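Local coordinates for glucose import ATP-binding protein GlcV (Sulfolobus solfataricus, PDB 1OXS) that binds and hydrolyses ATP as the energy-coupling subunit of an ABC transporter that takes up glucose, at residues Leu283-Ile288 against Ser334-Leu339; Val256-Leu261 against Leu318-Glu323. One frame throughout, in Å; residues are numbered along the deposited sequence.

Following the chain from the N terminus, all four segments come after the ATP-binding residues, in the C-terminal part of the protein. Residues 256-261 come first and hold a tight turn beyond strand 255-258. Their partner is 318-323, which closes contact 2. In between, 283-288 opens contact 1, which closes at 334-339. The two contacts therefore cross and do not nest. Contact 1 stays within one antiparallel sheet, pairing edge strand 281-284 with 337-342. Contact 2 joins two sheets, setting the turn of one against the loop between strands 310-317 and 324-328 of the other. Their centres lie about 15 Å apart, and they do not touch.

Contact 1: residues Leu283-Ile288 against Ser334-Leu339; sequences LSKDVI and SGEEVL
Ser284 and Leu339 form an antiparallel hydrogen-bonded pair. Ser284 N donates to Leu339 O at 3.0 Å. Leu339 N returns a shorter bond of 2.7 Å to Ser284 O, arriving nearly in line with the carbonyl bond (164° at the oxygen). Leu339 O also receives a CA-H...O contact from Leu283 CA. Both polar backbone atoms of each paired residue are thus satisfied across the contact.

Strand 281-284 is the edge of a five-stranded antiparallel sheet, and this pair sits where that strand ends. Strand 337-342 lies one place further in, and Val338 bonds on its other side to Gly299. The fold here is consistent with an OB-type C-terminal domain.

Past the pair, Lys285 takes over. Its CB leads away from the other strand, but bends at chi2 (-76°) and chi3 (-71°) double the chain back. NZ then donates to Glu337 O at 2.7 Å, in the carbonyl plane and on a lone pair. The same NZ makes a salt bridge to Glu336 OE1, a weak hydrogen bond at 3.0 Å, with the two side chains crossing at about a right angle. A water donates to Glu337 O and to Lys285 O, so Glu337 O takes two donors.

The turn after the strand is held from within. Ser284 OG gives its proton to Asp286 O at 2.6 Å, tilted well out of the carbonyl plane. Asp286 OD1 accepts Val287 N at 2.7 Å, on the anti side and somewhat out of the carboxylate plane. Ile288 N is bonded to Tyr341 OH further along the partner strand. Apolar packing completes the contact: Leu339 CD1 lies against the Asp286-Val287 peptide and meets Val287 CG1 at 3.9 Å, and Leu283 CD2 faces Val338 CG2 more loosely.

Contact 2: residues Val256-Leu261 against Leu318-Glu323; sequences VVIGSL and LDSEEE
Ser260 N approaches the flat carbonyl group of Leu318 within its plane and not over a face. It donates to Leu318 O at 3.2 Å, in a well bent bond (136° at the hydrogen). Gly259 CA comes close to the same oxygen, as a CA-H...O contact of 3.4 Å. Gly259 has no side chain, and its positive phi and the closeness of Leu318 O both suit a glycine.

Ser260 OG stands between its own backbone N and carbonyl carbon (chi1 53°), which turns it to Leu318 N. It accepts that N-H at 2.8 Å and is also bonded to Lys298 O. With an alanine in place of Ser260, Leu318 N would probably lose its acceptor and Lys298 O its hydroxyl partner.

Gly259 and Ser260 are the middle residues of a type II' turn that joins strands 255-258 and 261-263 in a hairpin. Its partner is the loop joining strands 310-317 and 324-328 of the neighbouring sheet. In that loop Ser320 OG accepts Glu322 N, an ST turn. Ile258 CG2 reaches Ser320 OG and Glu322 CG, each at 3.8 Å, and the Ile258 and Glu322 side chains cross at about a right angle. Glu322 OE2 is hydrogen-bonded to Glu248 N, outside this contact.

Two hydrogen bonds thus join turn and loop, and both use Ser260 and Leu318, so the link rests on neutral groups and not on paired charges.

Contact 1: residues Leu283-Ile288 against Ser334-Leu339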
# COMPACT_ATOMS: atom_id res chain seq x y z
N LEU A 283 24.25 -0.14 15.96
CA LEU A 283 25.26 0.73 16.53
C LEU A 283 25.90 0.15 17.79
O LEU A 283 25.29 -0.58 18.57
CB LEU A 283 24.66 2.07 16.92
CG LEU A 283 23.85 2.76 15.85
CD1 LEU A 283 23.15 4.05 16.34
CD2 LEU A 283 24.67 3.06 14.60
N SER A 284 27.18 0.45 17.98
CA SER A 284 27.87 0.06 19.22
C SER A 284 28.98 1.03 19.59
O SER A 284 29.42 1.82 18.79
CB SER A 284 28.49 -1.30 19.06
OG SER A 284 29.58 -1.18 18.14
N LYS A 285 29.51 0.93 20.79
CA LYS A 285 30.60 1.79 21.15
C LYS A 285 31.92 1.12 20.93
O LYS A 285 32.95 1.78 20.90
CB LYS A 285 30.46 2.27 22.59
CG LYS A 285 29.37 3.25 22.79
CD LYS A 285 29.75 4.61 22.28
CE LYS A 285 30.79 5.29 23.14
NZ LYS A 285 30.97 6.68 22.65
N ASP A 286 31.93 -0.20 20.87
CA ASP A 286 33.15 -0.99 20.59
C ASP A 286 32.75 -2.11 19.65
O ASP A 286 31.55 -2.29 19.35
CB ASP A 286 33.75 -1.57 21.86
CG ASP A 286 35.25 -1.94 21.74
OD1 ASP A 286 35.83 -2.14 20.65
OD2 ASP A 286 35.95 -2.08 22.77
N VAL A 287 33.70 -2.90 19.17
CA VAL A 287 33.34 -3.90 18.23
C VAL A 287 32.46 -4.98 18.88
O VAL A 287 32.60 -5.31 20.05
CB VAL A 287 34.55 -4.55 17.58
CG1 VAL A 287 35.43 -3.49 16.85
CG2 VAL A 287 35.33 -5.35 18.59
N ILE A 288 31.54 -5.50 18.09
CA ILE A 288 30.67 -6.60 18.56
C ILE A 288 31.23 -7.93 18.13
O ILE A 288 32.15 -8.00 17.34
CB ILE A 288 29.21 -6.43 18.09
CG1 ILE A 288 29.08 -6.68 16.58
CG2 ILE A 288 28.72 -5.09 18.46
CD1 ILE A 288 27.74 -6.45 16.02
N SER A 334 23.12 11.80 22.59
CA SER A 334 23.58 12.70 21.56
C SER A 334 25.05 13.09 21.72
O SER A 334 25.50 13.39 22.84
CB SER A 334 22.69 13.95 21.58
OG SER A 334 23.09 14.90 20.62
N GLY A 335 25.80 13.12 20.63
CA GLY A 335 27.21 13.47 20.67
C GLY A 335 28.16 12.30 20.81
O GLY A 335 29.38 12.45 20.64
N GLU A 336 27.61 11.14 21.14
CA GLU A 336 28.45 9.97 21.35
C GLU A 336 29.01 9.47 20.03
O GLU A 336 28.30 9.39 19.03
CB GLU A 336 27.67 8.85 22.01
CG GLU A 336 27.53 8.99 23.52
CD GLU A 336 28.84 8.77 24.26
OE1 GLU A 336 29.07 7.65 24.78
OE2 GLU A 336 29.63 9.73 24.33
N GLU A 337 30.27 9.05 20.05
CA GLU A 337 30.83 8.40 18.86
C GLU A 337 30.50 6.93 18.93
O GLU A 337 30.68 6.28 19.95
CB GLU A 337 32.32 8.63 18.76
CG GLU A 337 32.65 10.11 18.56
CD GLU A 337 34.11 10.40 18.26
OE1 GLU A 337 34.54 11.55 18.49
OE2 GLU A 337 34.82 9.49 17.80
N VAL A 338 30.09 6.39 17.80
CA VAL A 338 29.67 5.01 17.73
C VAL A 338 30.27 4.33 16.50
O VAL A 338 30.67 5.01 15.56
CB VAL A 338 28.15 4.87 17.61
CG1 VAL A 338 27.48 5.34 18.92
CG2 VAL A 338 27.61 5.62 16.41
N LEU A 339 30.31 3.01 16.53
CA LEU A 339 30.61 2.21 15.36
C LEU A 339 29.28 1.83 14.73
O LEU A 339 28.28 1.60 15.39
CB LEU A 339 31.35 0.93 15.70
CG LEU A 339 32.63 1.15 16.46
CD1 LEU A 339 33.35 -0.15 16.74
CD2 LEU A 339 33.54 2.14 15.77
O HOH W 1 32.98 4.69 20.20

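Contact 2: residues Val256-Leu261 against Leu318-Glu323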
# COMPACT_ATOMS: atom_id res chain seq x y z
N VAL A 256 31.78 2.70 -1.49
CA VAL A 256 31.14 3.99 -1.56
C VAL A 256 31.41 4.72 -0.25
O VAL A 256 31.04 4.29 0.85
CB VAL A 256 29.61 3.84 -1.77
CG1 VAL A 256 28.93 5.20 -1.71
CG2 VAL A 256 29.29 3.20 -3.08
N VAL A 257 32.08 5.86 -0.37
CA VAL A 257 32.51 6.62 0.77
C VAL A 257 31.60 7.80 1.09
O VAL A 257 31.29 8.64 0.23
CB VAL A 257 33.93 7.18 0.52
CG1 VAL A 257 34.32 8.13 1.64
CG2 VAL A 257 34.96 6.05 0.43
N ILE A 258 31.17 7.84 2.35
CA ILE A 258 30.31 8.89 2.85
C ILE A 258 30.90 9.31 4.20
O ILE A 258 30.62 8.76 5.26
CB ILE A 258 28.86 8.37 3.01
CG1 ILE A 258 28.41 7.71 1.71
CG2 ILE A 258 27.95 9.53 3.48
CD1 ILE A 258 27.01 7.09 1.74
N GLY A 259 31.79 10.30 4.16
CA GLY A 259 32.50 10.71 5.36
C GLY A 259 33.30 9.54 5.92
O GLY A 259 34.05 8.88 5.23
N SER A 260 33.10 9.28 7.19
CA SER A 260 33.76 8.19 7.87
C SER A 260 33.13 6.86 7.58
O SER A 260 33.52 5.86 8.17
CB SER A 260 33.70 8.45 9.38
OG SER A 260 32.43 8.70 9.85
N LEU A 261 32.09 6.81 6.76
CA LEU A 261 31.52 5.52 6.43
C LEU A 261 31.97 5.07 5.04
O LEU A 261 32.19 5.88 4.14
CB LEU A 261 30.00 5.55 6.47
CG LEU A 261 29.35 5.90 7.78
CD1 LEU A 261 27.83 5.75 7.65
CD2 LEU A 261 29.88 4.98 8.88
N LEU A 318 31.20 11.08 10.58
CA LEU A 318 32.03 12.24 10.83
C LEU A 318 32.32 12.85 9.46
O LEU A 318 32.41 12.15 8.45
CB LEU A 318 33.32 11.77 11.51
CG LEU A 318 33.27 11.74 13.04
CD1 LEU A 318 32.57 10.60 13.68
CD2 LEU A 318 34.71 11.77 13.56
N ASP A 319 32.42 14.18 9.39
CA ASP A 319 32.70 14.85 8.11
C ASP A 319 31.62 14.64 7.06
O ASP A 319 31.92 14.53 5.86
CB ASP A 319 34.07 14.43 7.53
CG ASP A 319 34.55 15.37 6.45
OD1 ASP A 319 34.59 16.59 6.69
OD2 ASP A 319 34.93 14.96 5.33
N SER A 320 30.37 14.56 7.51
CA SER A 320 29.21 14.40 6.60
C SER A 320 27.95 14.86 7.32
O SER A 320 27.86 14.74 8.55
CB SER A 320 29.03 12.94 6.15
OG SER A 320 27.84 12.78 5.39
N GLU A 321 26.98 15.39 6.57
CA GLU A 321 25.69 15.70 7.15
C GLU A 321 24.66 14.64 6.78
O GLU A 321 23.48 14.79 7.14
CB GLU A 321 25.21 17.07 6.71
CG GLU A 321 26.05 18.16 7.37
CD GLU A 321 25.47 19.55 7.23
OE1 GLU A 321 25.32 20.00 6.08
OE2 GLU A 321 25.19 20.19 8.27
N GLU A 322 25.07 13.60 6.06
CA GLU A 322 24.13 12.54 5.71
C GLU A 322 23.66 11.84 6.99
O GLU A 322 24.43 11.67 7.92
CB GLU A 322 24.78 11.52 4.77
CG GLU A 322 25.17 12.09 3.41
CD GLU A 322 24.00 12.49 2.53
OE1 GLU A 322 23.72 13.69 2.37
OE2 GLU A 322 23.37 11.58 1.96
N GLU A 323 22.41 11.42 7.02
CA GLU A 323 21.88 10.79 8.24
C GLU A 323 21.52 9.35 8.06
O GLU A 323 21.09 8.94 6.99
CB GLU A 323 20.60 11.49 8.70
CG GLU A 323 20.77 12.93 9.14
CD GLU A 323 19.45 13.61 9.45
OE1 GLU A 323 18.35 13.03 9.22
OE2 GLU A 323 19.49 14.74 9.96